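Local structure of endo-beta-mannanase (Rhizomucor miehei, 4QP0) at residues S3-Q6 with Q11-L14; K17-E22 with T166-E171; E204-I209 with H213-G218. The protein probably hydrolyses internal beta-1,4-mannosidic linkages in mannans, galactomannans and glucomannans as a secreted family 5 glycoside hydrolase. All blocks are in the same frame, centred on the assembly; numbering follows the deposited sequence.

Contact 1: S3-Q6 with Q11-L14; sequences SFVQ and QFTL
Q6 and T13 face each other as an antiparallel hydrogen-bonded pair, joined by Q6 N to T13 O and T13 N to Q6 O, each 2.8 Å long. Q6 O is approached further by F12: its CA comes to 3.4 Å from Q6 O in a CA-H...O contact, and the F12 ring presents its edge in plane to the same oxygen. The more buried packing is on the side of V5, F12 and L14. There the L14 side chain, with CG trans to its backbone N (chi1 -162°), slants across V5 and sets CD1 3.9 Å from V5 CG2. The same methyl lies 3.7 Å from S3 O. V5 CG1 meets F12 CD1 more loosely, at 4.2 Å. The other side of the hairpin, bearing Q6 and T13, turns to solvent: the one close side-chain touch is Q6 CB on T13 CG2, 3.5 Å, and the exposed Q6 chain runs on extended, while T13 OG1 is bonded to K17 O. This N-terminal hairpin covers the end of the barrel where its parallel strands begin, with V5 and F12 on L214, V5 and L14 on K102, F12 edge-to-face with F168 and F252, and strand 17-25 continuing the sheet beyond strand 11-14.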
# COMPACT_ATOMS: atom_id res chain seq x y z
N SER A 3 9.68 11.22 -15.43
CA SER A 3 8.31 11.10 -16.01
C SER A 3 7.36 10.49 -14.97
O SER A 3 7.77 10.23 -13.83
CB SER A 3 8.36 10.23 -17.27
OG SER A 3 7.19 10.38 -18.05
N PHE A 4 6.09 10.31 -15.34
CA PHE A 4 5.12 9.59 -14.51
C PHE A 4 5.24 8.09 -14.76
O PHE A 4 5.34 7.66 -15.92
CB PHE A 4 3.68 10.02 -14.84
CG PHE A 4 3.30 11.38 -14.33
CD1 PHE A 4 3.09 11.60 -12.98
CD2 PHE A 4 3.12 12.44 -15.22
CE1 PHE A 4 2.74 12.86 -12.51
CE2 PHE A 4 2.77 13.70 -14.76
CZ PHE A 4 2.57 13.91 -13.40
N VAL A 5 5.22 7.30 -13.69
CA VAL A 5 5.14 5.83 -13.80
C VAL A 5 3.91 5.41 -14.58
O VAL A 5 2.80 5.89 -14.34
CB VAL A 5 5.12 5.15 -12.41
CG1 VAL A 5 4.85 3.66 -12.54
CG2 VAL A 5 6.44 5.38 -11.70
N GLN A 6 4.11 4.51 -15.54
CA GLN A 6 3.02 4.04 -16.38
C GLN A 6 2.96 2.52 -16.43
O GLN A 6 3.73 1.84 -15.77
CB GLN A 6 3.15 4.65 -17.79
CG GLN A 6 2.96 6.15 -17.80
CD GLN A 6 2.86 6.71 -19.20
OE1 GLN A 6 3.57 6.26 -20.10
NE2 GLN A 6 1.99 7.69 -19.39
N GLN A 11 4.00 -5.02 -17.49
CA GLN A 11 5.12 -4.30 -16.88
C GLN A 11 4.77 -2.88 -16.45
O GLN A 11 3.89 -2.23 -17.04
CB GLN A 11 6.32 -4.23 -17.83
CG GLN A 11 6.82 -5.56 -18.35
CD GLN A 11 7.72 -5.41 -19.55
OE1 GLN A 11 7.34 -4.81 -20.56
NE2 GLN A 11 8.93 -5.95 -19.45
N PHE A 12 5.46 -2.41 -15.42
CA PHE A 12 5.51 -0.99 -15.12
C PHE A 12 6.49 -0.37 -16.09
O PHE A 12 7.43 -1.04 -16.54
CB PHE A 12 5.99 -0.74 -13.69
CG PHE A 12 4.97 -1.04 -12.65
CD1 PHE A 12 3.72 -0.39 -12.65
CD2 PHE A 12 5.24 -1.95 -11.63
CE1 PHE A 12 2.79 -0.66 -11.68
CE2 PHE A 12 4.31 -2.22 -10.66
CZ PHE A 12 3.08 -1.58 -10.68
N THR A 13 6.29 0.90 -16.41
CA THR A 13 7.17 1.58 -17.34
C THR A 13 7.49 3.00 -16.89
O THR A 13 6.60 3.75 -16.46
CB THR A 13 6.64 1.50 -18.80
OG1 THR A 13 7.58 2.09 -19.69
CG2 THR A 13 5.28 2.18 -18.97
N LEU A 14 8.77 3.34 -16.93
CA LEU A 14 9.24 4.68 -16.61
C LEU A 14 10.05 5.22 -17.78
O LEU A 14 11.12 4.70 -18.10
CB LEU A 14 10.08 4.67 -15.33
CG LEU A 14 10.28 6.01 -14.62
CD1 LEU A 14 8.96 6.74 -14.38
CD2 LEU A 14 11.01 5.80 -13.30

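Contact 2: K17-E22 with T166-E171; sequences KPFYFE and TIFGWE
Strand 17-25, broken near F19, and strand 167-171 lie apart in the barrel wall, with the nearest pair of CA atoms, those of F19 and F168, 11.7 Å apart and no hydrogen bond between the segments. Three phenylalanines span the gap. F21 and F168 reach toward each other from their two strands and meet at their outer ring atoms: F168 CE1 sits 3.6 Å from F21 CE2 and 3.7 Å from F21 CZ. The two rings are inclined at 67° with centroids 5.6 Å apart. The F21 ring gets there with CG wedged between the backbone N and the carbonyl carbon (chi1 62°), whereas F168 swings out trans to its N. F19 adds a lighter touch, its CE2 lying near the plane of the F168 ring at the edge, 4.3 Å from CE1. F21 CD2 in turn lies over one face of F19, nearer the rim of the ring than its centre. The contact is carbon against carbon throughout: ring packing alone holds it, consistent with a dry TIM-barrel interior, and the strands find their backbone hydrogen bonds with other neighbours, F21 with D321 and F168 with L103.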
# COMPACT_ATOMS: atom_id res chain seq x y z
N LYS A 17 11.32 2.75 -20.96
CA LYS A 17 11.79 1.43 -20.53
C LYS A 17 10.86 0.73 -19.52
O LYS A 17 10.15 1.39 -18.76
CB LYS A 17 13.22 1.53 -19.97
CG LYS A 17 14.21 2.17 -20.93
CD LYS A 17 15.49 1.36 -21.04
CE LYS A 17 16.40 1.92 -22.12
NZ LYS A 17 17.13 3.13 -21.65
N PRO A 18 10.87 -0.62 -19.53
CA PRO A 18 10.19 -1.38 -18.48
C PRO A 18 10.86 -1.18 -17.12
O PRO A 18 12.08 -1.00 -17.05
CB PRO A 18 10.32 -2.83 -18.96
CG PRO A 18 10.53 -2.73 -20.44
CD PRO A 18 11.37 -1.50 -20.60
N PHE A 19 10.06 -1.22 -16.06
CA PHE A 19 10.52 -0.87 -14.72
C PHE A 19 10.22 -2.01 -13.72
O PHE A 19 9.11 -2.14 -13.21
CB PHE A 19 9.86 0.45 -14.30
CG PHE A 19 10.38 1.04 -13.01
CD1 PHE A 19 11.72 0.92 -12.63
CD2 PHE A 19 9.52 1.78 -12.18
CE1 PHE A 19 12.18 1.48 -11.45
CE2 PHE A 19 9.98 2.34 -11.00
CZ PHE A 19 11.31 2.19 -10.63
N TYR A 20 11.24 -2.84 -13.49
CA TYR A 20 11.19 -3.88 -12.45
C TYR A 20 11.95 -3.35 -11.24
O TYR A 20 13.03 -2.78 -11.39
CB TYR A 20 11.85 -5.19 -12.92
CG TYR A 20 11.11 -5.91 -14.03
CD1 TYR A 20 10.10 -6.82 -13.74
CD2 TYR A 20 11.45 -5.70 -15.36
CE1 TYR A 20 9.42 -7.48 -14.75
CE2 TYR A 20 10.79 -6.37 -16.38
CZ TYR A 20 9.77 -7.26 -16.07
OH TYR A 20 9.11 -7.91 -17.08
N PHE A 21 11.38 -3.52 -10.05
CA PHE A 21 12.03 -3.05 -8.84
C PHE A 21 11.73 -3.89 -7.61
O PHE A 21 10.71 -4.58 -7.55
CB PHE A 21 11.68 -1.58 -8.58
CG PHE A 21 10.21 -1.33 -8.34
CD1 PHE A 21 9.68 -1.35 -7.06
CD2 PHE A 21 9.35 -1.04 -9.41
CE1 PHE A 21 8.33 -1.09 -6.84
CE2 PHE A 21 8.01 -0.78 -9.20
CZ PHE A 21 7.50 -0.81 -7.91
N GLU A 22 12.64 -3.84 -6.64
CA GLU A 22 12.30 -4.17 -5.27
C GLU A 22 12.11 -2.83 -4.56
O GLU A 22 12.97 -1.96 -4.63
CB GLU A 22 13.39 -4.99 -4.59
CG GLU A 22 13.10 -5.30 -3.13
CD GLU A 22 14.29 -5.92 -2.41
OE1 GLU A 22 15.23 -6.38 -3.09
OE2 GLU A 22 14.28 -5.95 -1.16
N THR A 166 6.90 12.51 -8.71
CA THR A 166 7.54 11.82 -7.59
C THR A 166 6.63 10.74 -6.99
O THR A 166 7.12 9.73 -6.47
CB THR A 166 7.94 12.81 -6.48
OG1 THR A 166 8.59 13.95 -7.06
CG2 THR A 166 8.85 12.14 -5.48
N ILE A 167 5.32 10.96 -7.07
CA ILE A 167 4.34 9.99 -6.63
C ILE A 167 4.18 8.89 -7.68
O ILE A 167 3.91 9.18 -8.85
CB ILE A 167 2.97 10.67 -6.35
CG1 ILE A 167 3.09 11.62 -5.15
CG2 ILE A 167 1.89 9.64 -6.07
CD1 ILE A 167 1.97 12.64 -5.07
N PHE A 168 4.36 7.65 -7.23
CA PHE A 168 4.21 6.45 -8.06
C PHE A 168 2.74 6.24 -8.41
O PHE A 168 2.39 6.06 -9.58
CB PHE A 168 4.72 5.24 -7.30
CG PHE A 168 4.79 3.97 -8.11
CD1 PHE A 168 6.01 3.48 -8.54
CD2 PHE A 168 3.64 3.23 -8.38
CE1 PHE A 168 6.09 2.30 -9.27
CE2 PHE A 168 3.71 2.05 -9.11
CZ PHE A 168 4.94 1.59 -9.55
N GLY A 169 1.89 6.27 -7.39
CA GLY A 169 0.47 6.05 -7.60
C GLY A 169 -0.27 6.03 -6.30
O GLY A 169 0.34 5.95 -5.23
N TRP A 170 -1.60 6.10 -6.39
CA TRP A 170 -2.50 6.06 -5.23
C TRP A 170 -3.04 4.69 -4.91
O TRP A 170 -3.39 3.93 -5.81
CB TRP A 170 -3.68 6.98 -5.47
CG TRP A 170 -3.27 8.37 -5.83
CD1 TRP A 170 -3.38 9.00 -7.06
CD2 TRP A 170 -2.62 9.36 -4.95
NE1 TRP A 170 -2.87 10.28 -7.01
CE2 TRP A 170 -2.40 10.56 -5.77
CE3 TRP A 170 -2.23 9.37 -3.61
CZ2 TRP A 170 -1.81 11.71 -5.25
CZ3 TRP A 170 -1.64 10.53 -3.10
CH2 TRP A 170 -1.43 11.67 -3.90
N GLU A 171 -3.13 4.37 -3.62
CA GLU A 171 -3.83 3.18 -3.19
C GLU A 171 -5.03 3.58 -2.35
O GLU A 171 -4.91 4.41 -1.44
CB GLU A 171 -2.91 2.27 -2.38
CG GLU A 171 -1.65 1.86 -3.11
CD GLU A 171 -1.07 0.57 -2.59
OE1 GLU A 171 -0.95 0.42 -1.34
OE2 GLU A 171 -0.76 -0.30 -3.43

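Contact 3: E204-I209 with H213-G218; sequences EYIKSI and HLVAVG
H213 meets the helix through its backbone: K207 NZ makes a weak hydrogen bond to H213 O, 3.4 Å long. The stronger partner of that ammonium is D251, whose carboxylate also takes V215 N, so one acidic group ties the lysine end to the strand. The imidazole of H213 leads away from the helix; ND1 is bonded to D210 and NE2 to D164 O, which together fix the turn of the ring, while F4 meets it edge-to-face. L214 follows with its side chain directed away from the helix. V215 then points toward the helix and has the largest share of the contact. Its CG2 lies 3.6 Å from I206 CG2, and its CG1 is 4.1 Å from I206 CD1, the two branched side chains crossing at a slant. K207 and V215 run alongside each other in opposite directions; a bend at chi2 (-69°) lays the aliphatic part of the lysine along the valine, with CE 3.7 Å from V215 CG2. Helix 192-209 is the crossover between the parallel neighbours 167-171 and 214-216, a beta-alpha-beta unit of the TIM barrel, and I206 also touches W170 of the first strand, so it bridges both. A216 belongs to the strand side alone: its backbone pairs with W170 and I172, and its methyl packs on F252. V217 leans on I199, two turns before I206 in helix 192-209. At G218 the backbone takes a positive phi of 95°, and its N bonds to T254 OG1.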
# COMPACT_ATOMS: atom_id res chain seq x y z
N GLU A 204 -12.54 5.13 -9.61
CA GLU A 204 -13.06 6.03 -10.64
C GLU A 204 -13.05 7.48 -10.16
O GLU A 204 -12.67 8.37 -10.92
CB GLU A 204 -14.44 5.61 -11.14
CG GLU A 204 -14.39 4.51 -12.19
CD GLU A 204 -15.75 3.85 -12.46
OE1 GLU A 204 -16.77 4.29 -11.89
OE2 GLU A 204 -15.78 2.88 -13.26
N TYR A 205 -13.42 7.71 -8.91
CA TYR A 205 -13.36 9.06 -8.35
C TYR A 205 -11.94 9.62 -8.36
O TYR A 205 -11.74 10.78 -8.70
CB TYR A 205 -13.97 9.13 -6.94
CG TYR A 205 -13.97 10.53 -6.35
CD1 TYR A 205 -14.87 11.50 -6.81
CD2 TYR A 205 -13.06 10.88 -5.35
CE1 TYR A 205 -14.86 12.78 -6.28
CE2 TYR A 205 -13.05 12.16 -4.81
CZ TYR A 205 -13.95 13.11 -5.27
OH TYR A 205 -13.95 14.37 -4.74
N ILE A 206 -10.96 8.79 -7.98
CA ILE A 206 -9.54 9.18 -8.09
C ILE A 206 -9.20 9.50 -9.55
O ILE A 206 -8.60 10.54 -9.83
CB ILE A 206 -8.57 8.12 -7.51
CG1 ILE A 206 -8.76 7.99 -6.00
CG2 ILE A 206 -7.12 8.46 -7.84
CD1 ILE A 206 -8.04 6.81 -5.38
N LYS A 207 -9.61 8.64 -10.48
CA LYS A 207 -9.31 8.86 -11.90
C LYS A 207 -9.89 10.16 -12.49
O LYS A 207 -9.26 10.76 -13.37
CB LYS A 207 -9.71 7.65 -12.74
CG LYS A 207 -8.79 6.44 -12.59
CD LYS A 207 -7.40 6.68 -13.19
CE LYS A 207 -6.58 5.41 -13.14
NZ LYS A 207 -5.38 5.49 -14.02
N SER A 208 -11.06 10.58 -12.01
CA SER A 208 -11.70 11.81 -12.50
C SER A 208 -10.95 13.08 -12.10
O SER A 208 -10.92 14.04 -12.87
CB SER A 208 -13.19 11.87 -12.09
OG SER A 208 -13.34 12.18 -10.71
N ILE A 209 -10.35 13.10 -10.92
CA ILE A 209 -9.46 14.20 -10.53
C ILE A 209 -8.04 14.05 -11.12
O ILE A 209 -7.49 14.98 -11.71
CB ILE A 209 -9.34 14.35 -8.99
CG1 ILE A 209 -10.73 14.55 -8.34
CG2 ILE A 209 -8.38 15.47 -8.63
CD1 ILE A 209 -11.28 15.96 -8.42
N HIS A 213 -1.66 9.75 -12.59
CA HIS A 213 -1.16 8.70 -11.72
C HIS A 213 -1.85 7.38 -11.88
O HIS A 213 -3.00 7.31 -12.33
CB HIS A 213 -1.25 9.14 -10.26
CG HIS A 213 -0.27 10.22 -9.89
ND1 HIS A 213 -0.66 11.46 -9.56
CD2 HIS A 213 1.12 10.20 -9.82
CE1 HIS A 213 0.42 12.20 -9.27
NE2 HIS A 213 1.51 11.44 -9.44
N LEU A 214 -1.13 6.33 -11.49
CA LEU A 214 -1.69 5.00 -11.41
C LEU A 214 -2.53 4.85 -10.15
O LEU A 214 -2.35 5.58 -9.17
CB LEU A 214 -0.59 3.94 -11.44
CG LEU A 214 0.40 3.99 -12.60
CD1 LEU A 214 1.39 2.85 -12.47
CD2 LEU A 214 -0.31 3.92 -13.95
N VAL A 215 -3.46 3.91 -10.19
CA VAL A 215 -4.30 3.63 -9.04
C VAL A 215 -4.31 2.12 -8.82
O VAL A 215 -4.40 1.35 -9.77
CB VAL A 215 -5.74 4.17 -9.23
CG1 VAL A 215 -6.58 3.97 -7.97
CG2 VAL A 215 -5.69 5.65 -9.58
N ALA A 216 -4.19 1.72 -7.55
CA ALA A 216 -4.39 0.33 -7.13
C ALA A 216 -5.23 0.29 -5.87
O ALA A 216 -5.67 1.34 -5.38
CB ALA A 216 -3.05 -0.35 -6.92
N VAL A 217 -5.49 -0.90 -5.33
CA VAL A 217 -6.26 -1.00 -4.10
C VAL A 217 -5.35 -0.96 -2.88
O VAL A 217 -5.58 -0.16 -1.98
CB VAL A 217 -7.15 -2.26 -4.06
CG1 VAL A 217 -7.87 -2.38 -2.72
CG2 VAL A 217 -8.16 -2.20 -5.20
N GLY A 218 -4.32 -1.81 -2.88
CA GLY A 218 -3.44 -1.98 -1.72
C GLY A 218 -3.87 -3.15 -0.85
O GLY A 218 -3.54 -3.19 0.34

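Contact 1 lies nearest the surface, its centre about 17 Å from the chain's centre, with one side in solvent; contacts 2 and 3 are buried. Only contact 1 joins its segments by strong backbone hydrogen bonds. Contact 2 is aromatic packing inside the barrel, and contact 3 combines methyl packing with a lysine at the helix-strand interface outside the wall. All three reach one sheet: F12 O and F19 N (2.7 Å, a probable hydrogen bond) join contacts 1 and 2, whereas contacts 2 and 3 share the neighbouring strands 167-171 and 214-216, where I167 O also lies 3.1 Å from H213 CD2. Contact 1 meets both others, V5 CG1 touching F168 CZ at 3.6 Å and F12 CE1 lying 3.9 Å from L214 CD1.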